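Local coordinates for large adhesion protein (Lap) involved in biofilm formation (Marinobacter hydrocarbonoclasticus, PDB 6XI3) that probably helps the bacterium form biofilms as a long surface adhesin, its tandem Ig-like beta-sandwich repeats binding calcium in the region that extends it from the cell, at residues A[255-260]-A[285-290]; A[226-231]-A[238-243]; A[247-252]-A[271-276]. All coordinates share one frame; numbering follows the deposited sequence.

Contact 1. Residues A[255-260]-A[285-290]. With CA (calcium ion), chain B.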
ATOM      1  N   LEU A 255       5.890   0.220 -17.952  1.00 22.07           N
ATOM      2  CA  LEU A 255       5.576   1.165 -19.027  1.00 24.02           C
ATOM      3  C   LEU A 255       5.589   0.403 -20.336  1.00 24.44           C
ATOM      4  O   LEU A 255       6.321  -0.587 -20.440  1.00 21.47           O
ATOM      5  CB  LEU A 255       6.575   2.317 -19.049  1.00 24.98           C
ATOM      6  CG  LEU A 255       6.578   3.185 -17.793  1.00 25.23           C
ATOM      7  CD1 LEU A 255       7.792   2.888 -16.959  1.00 27.72           C
ATOM      8  CD2 LEU A 255       6.540   4.646 -18.148  1.00 28.00           C
ATOM      9  N   THR A 256       4.775   0.851 -21.281  1.00 24.26           N
ATOM     10  CA  THR A 256       4.832   0.326 -22.663  1.00 25.19           C
ATOM     11  C   THR A 256       4.828   1.542 -23.564  1.00 24.68           C
ATOM     12  O   THR A 256       4.219   2.564 -23.152  1.00 23.72           O
ATOM     13  CB  THR A 256       3.690  -0.639 -23.015  1.00 25.53           C
ATOM     14  OG1 THR A 256       2.487   0.123 -22.931  1.00 25.93           O
ATOM     15  CG2 THR A 256       3.650  -1.857 -22.130  1.00 27.21           C
ATOM     16  N   VAL A 257       5.623   1.460 -24.633  1.00 25.55           N
ATOM     17  CA  VAL A 257       5.656   2.474 -25.715  1.00 24.26           C
ATOM     18  C   VAL A 257       5.242   1.753 -26.993  1.00 26.01           C
ATOM     19  O   VAL A 257       5.936   0.794 -27.383  1.00 26.58           O
ATOM     20  CB  VAL A 257       7.037   3.133 -25.885  1.00 23.75           C
ATOM     21  CG1 VAL A 257       6.952   4.297 -26.850  1.00 24.78           C
ATOM     22  CG2 VAL A 257       7.640   3.581 -24.571  1.00 24.36           C
ATOM     23  N   THR A 258       4.180   2.246 -27.626  1.00 24.11           N
ATOM     24  CA  THR A 258       3.522   1.584 -28.772  1.00 25.33           C
ATOM     25  C   THR A 258       3.606   2.544 -29.959  1.00 23.61           C
ATOM     26  O   THR A 258       3.276   3.731 -29.800  1.00 24.47           O
ATOM     27  CB  THR A 258       2.107   1.112 -28.404  1.00 25.84           C
ATOM     28  OG1 THR A 258       2.151   0.315 -27.211  1.00 25.46           O
ATOM     29  CG2 THR A 258       1.481   0.270 -29.499  1.00 28.06           C
ATOM     30  N   ASP A 259       4.062   2.033 -31.088  1.00 26.08           N
ATOM     31  CA  ASP A 259       4.273   2.841 -32.306  1.00 27.91           C
ATOM     32  C   ASP A 259       3.055   2.654 -33.221  1.00 31.55           C
ATOM     33  O   ASP A 259       2.127   1.951 -32.829  1.00 27.86           O
ATOM     34  CB  ASP A 259       5.615   2.509 -32.951  1.00 30.00           C
ATOM     35  CG  ASP A 259       5.699   1.213 -33.761  1.00 30.30           C
ATOM     36  OD1 ASP A 259       4.683   0.492 -33.897  1.00 31.01           O
ATOM     37  OD2 ASP A 259       6.805   0.912 -34.185  1.00 29.44           O
ATOM     38  N   SER A 260       3.093   3.316 -34.373  1.00 32.18           N
ATOM     39  CA  SER A 260       1.983   3.436 -35.351  1.00 37.52           C
ATOM     40  C   SER A 260       1.772   2.112 -36.104  1.00 40.49           C
ATOM     41  O   SER A 260       0.749   1.994 -36.777  1.00 46.03           O
ATOM     42  CB  SER A 260       2.263   4.573 -36.304  1.00 36.55           C
ATOM     43  OG  SER A 260       3.508   4.411 -36.987  1.00 35.96           O
ATOM     44  N   SER A 285      14.731   2.506 -30.572  1.00 27.10           N
ATOM     45  CA  SER A 285      15.313   2.234 -31.922  1.00 30.87           C
ATOM     46  C   SER A 285      14.509   1.145 -32.644  1.00 29.18           C
ATOM     47  O   SER A 285      14.541   1.135 -33.877  1.00 31.25           O
ATOM     48  CB  SER A 285      16.771   1.865 -31.845  1.00 29.77           C
ATOM     49  OG  SER A 285      16.950   0.763 -30.961  1.00 31.55           O
ATOM     50  N   SER A 286      13.767   0.289 -31.929  1.00 29.73           N
ATOM     51  CA  SER A 286      12.948  -0.777 -32.569  1.00 30.69           C
ATOM     52  C   SER A 286      11.617  -0.218 -33.088  1.00 31.57           C
ATOM     53  O   SER A 286      10.897  -0.970 -33.740  1.00 31.29           O
ATOM     54  CB  SER A 286      12.720  -1.948 -31.651  1.00 34.32           C
ATOM     55  OG  SER A 286      11.825  -1.612 -30.602  1.00 30.70           O
ATOM     56  N   LEU A 287      11.276   1.047 -32.832  1.00 27.99           N
ATOM     57  CA  LEU A 287       9.940   1.565 -33.221  1.00 24.87           C
ATOM     58  C   LEU A 287      10.030   2.391 -34.507  1.00 25.57           C
ATOM     59  O   LEU A 287      11.081   2.929 -34.823  1.00 23.37           O
ATOM     60  CB  LEU A 287       9.370   2.401 -32.085  1.00 26.23           C
ATOM     61  CG  LEU A 287       9.240   1.660 -30.758  1.00 28.18           C
ATOM     62  CD1 LEU A 287       8.600   2.565 -29.730  1.00 27.92           C
ATOM     63  CD2 LEU A 287       8.434   0.366 -30.910  1.00 28.95           C
ATOM     64  N   VAL A 288       8.925   2.493 -35.223  1.00 27.87           N
ATOM     65  CA  VAL A 288       8.907   3.218 -36.516  1.00 28.91           C
ATOM     66  C   VAL A 288       8.368   4.609 -36.244  1.00 28.30           C
ATOM     67  O   VAL A 288       7.656   4.796 -35.221  1.00 27.52           O
ATOM     68  CB  VAL A 288       8.063   2.466 -37.562  1.00 31.65           C
ATOM     69  CG1 VAL A 288       8.633   1.079 -37.824  1.00 31.15           C
ATOM     70  CG2 VAL A 288       6.588   2.382 -37.169  1.00 34.29           C
ATOM     71  N   ASP A 289       8.564   5.503 -37.208  1.00 23.84           N
ATOM     72  CA  ASP A 289       8.138   6.905 -37.092  1.00 25.91           C
ATOM     73  C   ASP A 289       6.614   7.002 -37.024  1.00 25.88           C
ATOM     74  O   ASP A 289       5.907   6.116 -37.572  1.00 26.92           O
ATOM     75  CB  ASP A 289       8.715   7.736 -38.231  1.00 26.41           C
ATOM     76  CG  ASP A 289      10.207   8.013 -38.076  1.00 27.07           C
ATOM     77  OD1 ASP A 289      10.851   7.521 -37.053  1.00 24.36           O
ATOM     78  OD2 ASP A 289      10.705   8.770 -38.923  1.00 26.98           O
ATOM     79  N   GLY A 290       6.143   8.096 -36.431  1.00 25.70           N
ATOM     80  CA  GLY A 290       4.711   8.408 -36.292  1.00 25.99           C
ATOM     81  C   GLY A 290       4.349   8.588 -34.825  1.00 27.27           C
ATOM     82  O   GLY A 290       5.267   8.785 -33.989  1.00 25.70           O
TER
HETATM   83 CA    CA B 501       9.944  10.424 -40.342  1.00 27.43          CA
HETATM   84  O   HOH W   1       4.912   5.323 -34.827  1.00 26.01           O
HETATM   85  O   HOH W   2       9.388  12.075 -41.977  1.00 24.71           O
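The carboxylate of D259 is gripped at both oxygens. Across the contact OD2 takes the backbone N-H of V288, with D259 OD2 and V288 N 2.8 Å apart and the N-H pointing almost straight at the oxygen (165°). The donor comes in on the anti side of OD2, 25° off the carboxylate plane. OD1 accepts from the backbone N of A261 and of N263, just after the segment, so bonds at both oxygens fix the group's rotation. This works because CG sits between the backbone N and the carbonyl carbon (chi1 77°), placing the carboxylate beside V288 N. Its bonds to backbone N-H groups would probably help stabilise the negative charge.

V288 also lays CG2 against the same oxygen, 3.3 Å from D259 OD2. L287 CD1 meets V257 CG1 at 3.7 Å, the two side chains crossing at about a right angle. Here the end of strand 252-258 meets the loop leading into strand 290-299, at one tip of an Ig-like beta-sandwich repeat. Water 1 bridges the backbones as well, accepting from S260 N at 2.7 Å and donating to V288 O at 2.8 Å.

Next after V288, D289, whose CB points away from 255-260, binds the calcium ion through OD2 at 2.3 Å. D315, T317 through its backbone O, D343 and N399 complete the site together with water 2, while D289 OD1 accepts from the backbone N of A316.

Contact 2. Residues A[226-231]-A[238-243]; sequences VSVDTV and ANLSGT
A beta hairpin, strand 223-232 turning back as strand 237-245, makes this contact along one edge of a sheet in the sandwich, and a classic beta bulge interrupts its ladder. S227 and S241 form a hydrogen-bonded antiparallel pair, with S227 N to S241 O at 2.7 Å. Past it the register slips by one: D229 and T230 both face N239. The two N-H groups share N239 O through weak bonds, while N239 N returns a sound one to T230 O at 2.9 Å.

At the bulge, D229 carries its carboxylate to S241. Its CG lies anti to the carbonyl carbon (chi1 -60°), and S241 OG donates to D229 OD2 at 2.7 Å, on its syn lone pair, the side of the other carboxylate oxygen. Water 3 donates to D229 OD2 too, at 2.6 Å. Next along, T230 and N239 lie side by side and point the same way, the methyl CG2 of T230 lying 3.2 Å from N239 ND2; N239 OD1 is taken up by the backbone N of G281 on the neighbouring strand.

On the other face V226, V228 and L240 turn into the sandwich, where all three touch V294. The hairpin thus keeps its apolar side chains inward, while the D229 carboxylate, by accepting from the S241 hydroxyl, ties the bulged strand to its partner with a side-chain bond beyond the backbone ladder.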
ATOM      1  N   VAL A 226       1.402   9.790 -16.246  1.00 23.60           N
ATOM      2  CA  VAL A 226       2.646   9.578 -17.026  1.00 23.41           C
ATOM      3  C   VAL A 226       2.780  10.752 -17.988  1.00 26.95           C
ATOM      4  O   VAL A 226       1.764  11.293 -18.416  1.00 23.36           O
ATOM      5  CB  VAL A 226       2.693   8.212 -17.729  1.00 23.19           C
ATOM      6  CG1 VAL A 226       1.637   8.055 -18.818  1.00 23.71           C
ATOM      7  CG2 VAL A 226       4.085   7.948 -18.299  1.00 24.84           C
ATOM      8  N   SER A 227       4.008  11.154 -18.280  1.00 26.15           N
ATOM      9  CA  SER A 227       4.232  12.204 -19.289  1.00 32.03           C
ATOM     10  C   SER A 227       5.464  11.843 -20.111  1.00 27.90           C
ATOM     11  O   SER A 227       6.391  11.154 -19.592  1.00 25.40           O
ATOM     12  CB  SER A 227       4.257  13.580 -18.657  1.00 36.26           C
ATOM     13  OG  SER A 227       5.545  13.942 -18.254  1.00 40.16           O
ATOM     14  N   VAL A 228       5.412  12.205 -21.383  1.00 25.07           N
ATOM     15  CA  VAL A 228       6.549  12.055 -22.311  1.00 28.71           C
ATOM     16  C   VAL A 228       7.291  13.371 -22.213  1.00 27.80           C
ATOM     17  O   VAL A 228       6.766  14.330 -22.727  1.00 29.38           O
ATOM     18  CB  VAL A 228       6.044  11.725 -23.726  1.00 29.70           C
ATOM     19  CG1 VAL A 228       7.187  11.434 -24.669  1.00 32.32           C
ATOM     20  CG2 VAL A 228       5.085  10.558 -23.653  1.00 28.75           C
ATOM     21  N   ASP A 229       8.387  13.405 -21.463  1.00 23.72           N
ATOM     22  CA  ASP A 229       9.242  14.607 -21.332  1.00 26.80           C
ATOM     23  C   ASP A 229       9.898  14.930 -22.682  1.00 27.96           C
ATOM     24  O   ASP A 229       9.862  16.089 -23.072  1.00 26.92           O
ATOM     25  CB  ASP A 229      10.267  14.432 -20.220  1.00 27.78           C
ATOM     26  CG  ASP A 229       9.546  14.207 -18.885  1.00 30.70           C
ATOM     27  OD1 ASP A 229       8.416  14.695 -18.746  1.00 34.94           O
ATOM     28  OD2 ASP A 229      10.092  13.533 -18.032  1.00 32.06           O
ATOM     29  N   THR A 230      10.481  13.943 -23.356  1.00 25.77           N
ATOM     30  CA  THR A 230      11.272  14.172 -24.584  1.00 28.92           C
ATOM     31  C   THR A 230      11.249  12.873 -25.373  1.00 25.92           C
ATOM     32  O   THR A 230      11.349  11.794 -24.779  1.00 27.77           O
ATOM     33  CB  THR A 230      12.693  14.730 -24.281  1.00 33.45           C
ATOM     34  OG1 THR A 230      13.268  15.292 -25.466  1.00 38.64           O
ATOM     35  CG2 THR A 230      13.703  13.697 -23.863  1.00 37.77           C
ATOM     36  N   VAL A 231      11.085  12.986 -26.675  1.00 26.26           N
ATOM     37  CA  VAL A 231      11.492  11.920 -27.621  1.00 26.14           C
ATOM     38  C   VAL A 231      12.695  12.448 -28.400  1.00 27.16           C
ATOM     39  O   VAL A 231      12.556  13.407 -29.181  1.00 28.32           O
ATOM     40  CB  VAL A 231      10.335  11.512 -28.539  1.00 29.31           C
ATOM     41  CG1 VAL A 231      10.815  10.531 -29.609  1.00 29.42           C
ATOM     42  CG2 VAL A 231       9.179  10.934 -27.737  1.00 28.66           C
ATOM     43  N   ALA A 238      13.625   7.916 -25.430  1.00 22.13           N
ATOM     44  CA  ALA A 238      12.525   8.665 -24.796  1.00 22.44           C
ATOM     45  C   ALA A 238      12.835   8.856 -23.325  1.00 21.66           C
ATOM     46  O   ALA A 238      13.411   7.934 -22.699  1.00 22.43           O
ATOM     47  CB  ALA A 238      11.200   7.981 -24.982  1.00 22.45           C
ATOM     48  N   ASN A 239      12.475  10.032 -22.824  1.00 22.28           N
ATOM     49  CA  ASN A 239      12.474  10.348 -21.374  1.00 24.02           C
ATOM     50  C   ASN A 239      11.030  10.451 -20.887  1.00 21.58           C
ATOM     51  O   ASN A 239      10.276  11.256 -21.427  1.00 22.12           O
ATOM     52  CB  ASN A 239      13.236  11.628 -21.087  1.00 23.99           C
ATOM     53  CG  ASN A 239      14.700  11.550 -21.491  1.00 27.84           C
ATOM     54  OD1 ASN A 239      15.217  10.499 -21.911  1.00 24.56           O
ATOM     55  ND2 ASN A 239      15.375  12.680 -21.359  1.00 27.49           N
ATOM     56  N   LEU A 240      10.697   9.644 -19.894  1.00 22.36           N
ATOM     57  CA  LEU A 240       9.325   9.483 -19.352  1.00 22.85           C
ATOM     58  C   LEU A 240       9.368   9.823 -17.866  1.00 23.98           C
ATOM     59  O   LEU A 240      10.423   9.592 -17.219  1.00 24.40           O
ATOM     60  CB  LEU A 240       8.891   8.032 -19.556  1.00 21.20           C
ATOM     61  CG  LEU A 240       9.054   7.473 -20.963  1.00 24.95           C
ATOM     62  CD1 LEU A 240       8.651   6.001 -21.006  1.00 24.77           C
ATOM     63  CD2 LEU A 240       8.248   8.288 -21.971  1.00 25.30           C
ATOM     64  N   SER A 241       8.282  10.358 -17.330  1.00 23.84           N
ATOM     65  CA  SER A 241       8.169  10.600 -15.871  1.00 24.14           C
ATOM     66  C   SER A 241       6.699  10.539 -15.488  1.00 23.51           C
ATOM     67  O   SER A 241       5.838  10.484 -16.377  1.00 21.76           O
ATOM     68  CB  SER A 241       8.770  11.939 -15.468  1.00 23.24           C
ATOM     69  OG  SER A 241       8.159  13.014 -16.168  1.00 27.13           O
ATOM     70  N   GLY A 242       6.442  10.669 -14.197  1.00 22.18           N
ATOM     71  CA  GLY A 242       5.076  10.864 -13.735  1.00 23.99           C
ATOM     72  C   GLY A 242       5.028  10.952 -12.233  1.00 22.14           C
ATOM     73  O   GLY A 242       6.110  11.053 -11.579  1.00 20.73           O
ATOM     74  N   THR A 243       3.799  10.918 -11.756  1.00 22.67           N
ATOM     75  CA  THR A 243       3.418  11.111 -10.340  1.00 25.16           C
ATOM     76  C   THR A 243       2.536   9.935  -9.958  1.00 25.35           C
ATOM     77  O   THR A 243       1.944   9.298 -10.858  1.00 26.46           O
ATOM     78  CB  THR A 243       2.665  12.433 -10.099  1.00 25.29           C
ATOM     79  OG1 THR A 243       1.399  12.331 -10.755  1.00 27.56           O
ATOM     80  CG2 THR A 243       3.396  13.650 -10.613  1.00 28.28           C
TER
HETATM   81  O   HOH W   3      12.115  11.929 -17.777  1.00 39.87           O

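Contact 3. Residues A[247-252]-A[271-276]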
ATOM      1  N   VAL A 247       0.741   5.141  -3.844  1.00 25.14           N
ATOM      2  CA  VAL A 247       1.640   4.060  -4.324  1.00 25.46           C
ATOM      3  C   VAL A 247       2.884   4.032  -3.436  1.00 23.46           C
ATOM      4  O   VAL A 247       3.562   5.092  -3.300  1.00 24.63           O
ATOM      5  CB  VAL A 247       1.964   4.232  -5.815  1.00 25.00           C
ATOM      6  CG1 VAL A 247       3.008   3.245  -6.297  1.00 26.43           C
ATOM      7  CG2 VAL A 247       0.696   4.106  -6.636  1.00 23.45           C
ATOM      8  N   ALA A 248       3.155   2.856  -2.865  1.00 26.98           N
ATOM      9  CA  ALA A 248       4.212   2.656  -1.847  1.00 28.66           C
ATOM     10  C   ALA A 248       5.582   2.911  -2.473  1.00 30.40           C
ATOM     11  O   ALA A 248       5.764   2.640  -3.678  1.00 25.64           O
ATOM     12  CB  ALA A 248       4.134   1.280  -1.222  1.00 28.14           C
ATOM     13  N   LEU A 249       6.504   3.383  -1.630  1.00 31.56           N
ATOM     14  CA  LEU A 249       7.934   3.601  -1.924  1.00 30.34           C
ATOM     15  C   LEU A 249       8.478   2.337  -2.581  1.00 30.88           C
ATOM     16  O   LEU A 249       8.149   1.254  -2.081  1.00 29.83           O
ATOM     17  CB  LEU A 249       8.637   3.893  -0.596  1.00 32.05           C
ATOM     18  CG  LEU A 249      10.147   4.057  -0.661  1.00 32.38           C
ATOM     19  CD1 LEU A 249      10.478   5.301  -1.449  1.00 32.98           C
ATOM     20  CD2 LEU A 249      10.745   4.123   0.746  1.00 35.62           C
ATOM     21  N   ASN A 250       9.236   2.490  -3.675  1.00 28.60           N
ATOM     22  CA  ASN A 250       9.930   1.394  -4.403  1.00 30.54           C
ATOM     23  C   ASN A 250       8.967   0.511  -5.183  1.00 27.97           C
ATOM     24  O   ASN A 250       9.452  -0.463  -5.786  1.00 30.79           O
ATOM     25  CB  ASN A 250      10.759   0.520  -3.453  1.00 34.63           C
ATOM     26  CG  ASN A 250      11.866   1.328  -2.820  1.00 39.32           C
ATOM     27  OD1 ASN A 250      12.260   2.363  -3.356  1.00 45.69           O
ATOM     28  ND2 ASN A 250      12.365   0.882  -1.682  1.00 47.60           N
ATOM     29  N   SER A 251       7.674   0.828  -5.235  1.00 26.26           N
ATOM     30  CA  SER A 251       6.735   0.084  -6.117  1.00 24.22           C
ATOM     31  C   SER A 251       7.229   0.192  -7.565  1.00 23.30           C
ATOM     32  O   SER A 251       7.758   1.234  -7.963  1.00 26.29           O
ATOM     33  CB  SER A 251       5.313   0.562  -6.017  1.00 22.76           C
ATOM     34  OG  SER A 251       4.894   0.509  -4.687  1.00 27.61           O
ATOM     35  N   GLN A 252       7.016  -0.868  -8.325  1.00 22.80           N
ATOM     36  CA  GLN A 252       7.412  -0.945  -9.743  1.00 22.38           C
ATOM     37  C   GLN A 252       6.332  -0.283 -10.594  1.00 23.48           C
ATOM     38  O   GLN A 252       5.127  -0.538 -10.357  1.00 25.66           O
ATOM     39  CB  GLN A 252       7.563  -2.415 -10.142  1.00 25.00           C
ATOM     40  CG  GLN A 252       7.964  -2.604 -11.598  1.00 28.75           C
ATOM     41  CD  GLN A 252       8.339  -4.038 -11.893  1.00 34.23           C
ATOM     42  OE1 GLN A 252       8.989  -4.703 -11.100  1.00 41.77           O
ATOM     43  NE2 GLN A 252       7.988  -4.511 -13.070  1.00 36.71           N
ATOM     44  N   VAL A 271       8.914   3.873  -7.882  1.00 25.81           N
ATOM     45  CA  VAL A 271       8.365   5.129  -7.333  1.00 25.87           C
ATOM     46  C   VAL A 271       9.278   5.590  -6.180  1.00 26.39           C
ATOM     47  O   VAL A 271       9.696   4.737  -5.388  1.00 27.51           O
ATOM     48  CB  VAL A 271       6.902   4.894  -6.896  1.00 28.90           C
ATOM     49  CG1 VAL A 271       6.299   6.102  -6.221  1.00 29.06           C
ATOM     50  CG2 VAL A 271       6.022   4.467  -8.057  1.00 28.36           C
ATOM     51  N   GLY A 272       9.476   6.898  -6.039  1.00 24.58           N
ATOM     52  CA  GLY A 272      10.231   7.505  -4.929  1.00 29.28           C
ATOM     53  C   GLY A 272       9.325   7.848  -3.757  1.00 28.68           C
ATOM     54  O   GLY A 272       8.098   7.584  -3.833  1.00 28.81           O
ATOM     55  N   ALA A 273       9.892   8.460  -2.728  1.00 31.47           N
ATOM     56  CA  ALA A 273       9.205   8.808  -1.464  1.00 34.19           C
ATOM     57  C   ALA A 273       8.101   9.821  -1.749  1.00 32.75           C
ATOM     58  O   ALA A 273       7.035   9.676  -1.147  1.00 36.44           O
ATOM     59  CB  ALA A 273      10.193   9.314  -0.428  1.00 36.63           C
ATOM     60  N   ASP A 274       8.305  10.741  -2.696  1.00 34.21           N
ATOM     61  CA  ASP A 274       7.308  11.786  -3.055  1.00 33.15           C
ATOM     62  C   ASP A 274       6.293  11.256  -4.082  1.00 29.74           C
ATOM     63  O   ASP A 274       5.472  12.060  -4.570  1.00 29.64           O
ATOM     64  CB  ASP A 274       8.018  13.043  -3.561  1.00 37.31           C
ATOM     65  CG  ASP A 274       8.747  12.918  -4.901  1.00 40.19           C
ATOM     66  OD1 ASP A 274       8.827  11.801  -5.476  1.00 36.33           O
ATOM     67  OD2 ASP A 274       9.258  13.944  -5.349  1.00 45.53           O
ATOM     68  N   GLY A 275       6.373   9.972  -4.443  1.00 27.93           N
ATOM     69  CA  GLY A 275       5.454   9.321  -5.402  1.00 27.89           C
ATOM     70  C   GLY A 275       5.847   9.507  -6.865  1.00 26.78           C
ATOM     71  O   GLY A 275       5.168   8.937  -7.756  1.00 24.71           O
ATOM     72  N   SER A 276       6.911  10.255  -7.131  1.00 26.64           N
ATOM     73  CA  SER A 276       7.378  10.541  -8.513  1.00 26.68           C
ATOM     74  C   SER A 276       8.152   9.341  -9.033  1.00 24.41           C
ATOM     75  O   SER A 276       8.674   8.546  -8.221  1.00 22.07           O
ATOM     76  CB  SER A 276       8.199  11.816  -8.601  1.00 27.17           C
ATOM     77  OG  SER A 276       9.434  11.678  -7.914  1.00 29.13           O
TER
HETATM   78  O   HOH W   4       5.632   6.717  -2.341  1.00 34.81           O
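V271 reaches from its backbone into the bend formed by 247-252. V271 CB lies 3.9 Å from S251 O and a little farther from A248 O. From there the two methyls part: CG1, anti to the backbone N (chi1 175°), comes nearest to V247 O, while CG2 touches V247 CG1 at 3.7 Å. The two valines cross at about a right angle, and CG2 also rests near S251 O.

V271 bonds to the same bend through both its backbone N and its backbone O. N250 N gives its hydrogen to V271 O at 2.9 Å, the donor tilted 21° from the carbonyl plane. V271 N in turn donates to S251 O, again at 2.9 Å, this time in the carbonyl plane. Further out, L249 CD1 lies against the G272-A273 peptide, 3.5 Å from A273 N, with A273 CB as its apolar partner at 4.2 Å.

Within 247-252, S251 N donates to A248 O at 3.1 Å, closing the turn; S251 OG also approaches A248 O, but so closely that this bond is doubtful. In 271-276, D274 OD1 accepts from S276 N, two residues on, which makes an Asx turn.

Two tight reversals, a type II beta turn from A248 to S251 and a type I beta turn from G272 to G275, meet where L249 CD1 reaches G272 and A273. Both belong to inter-strand loops at one end of an Ig-like beta-sandwich repeat, the strands 252-258 and 264-270 being neighbours in one of its sheets.

From the N terminus, contact 2 comes first and closes a short hairpin before either of the others begins. The chain then enters 247-252, runs through strand 252-258 and passes 255-260; it returns by strand 264-270 to 271-276, closing contact 3, and only after strand 277-283 reaches 285-290 to close contact 1. Contacts 3 and 1 therefore cross, their centres about 26 Å apart toward opposite ends of one repeat. Contact 2 lies between, in the other sheet: L240 and V226 pack on L255 across the sandwich, and G242 touches S276. Together the three join both sheets and the loops at their ends.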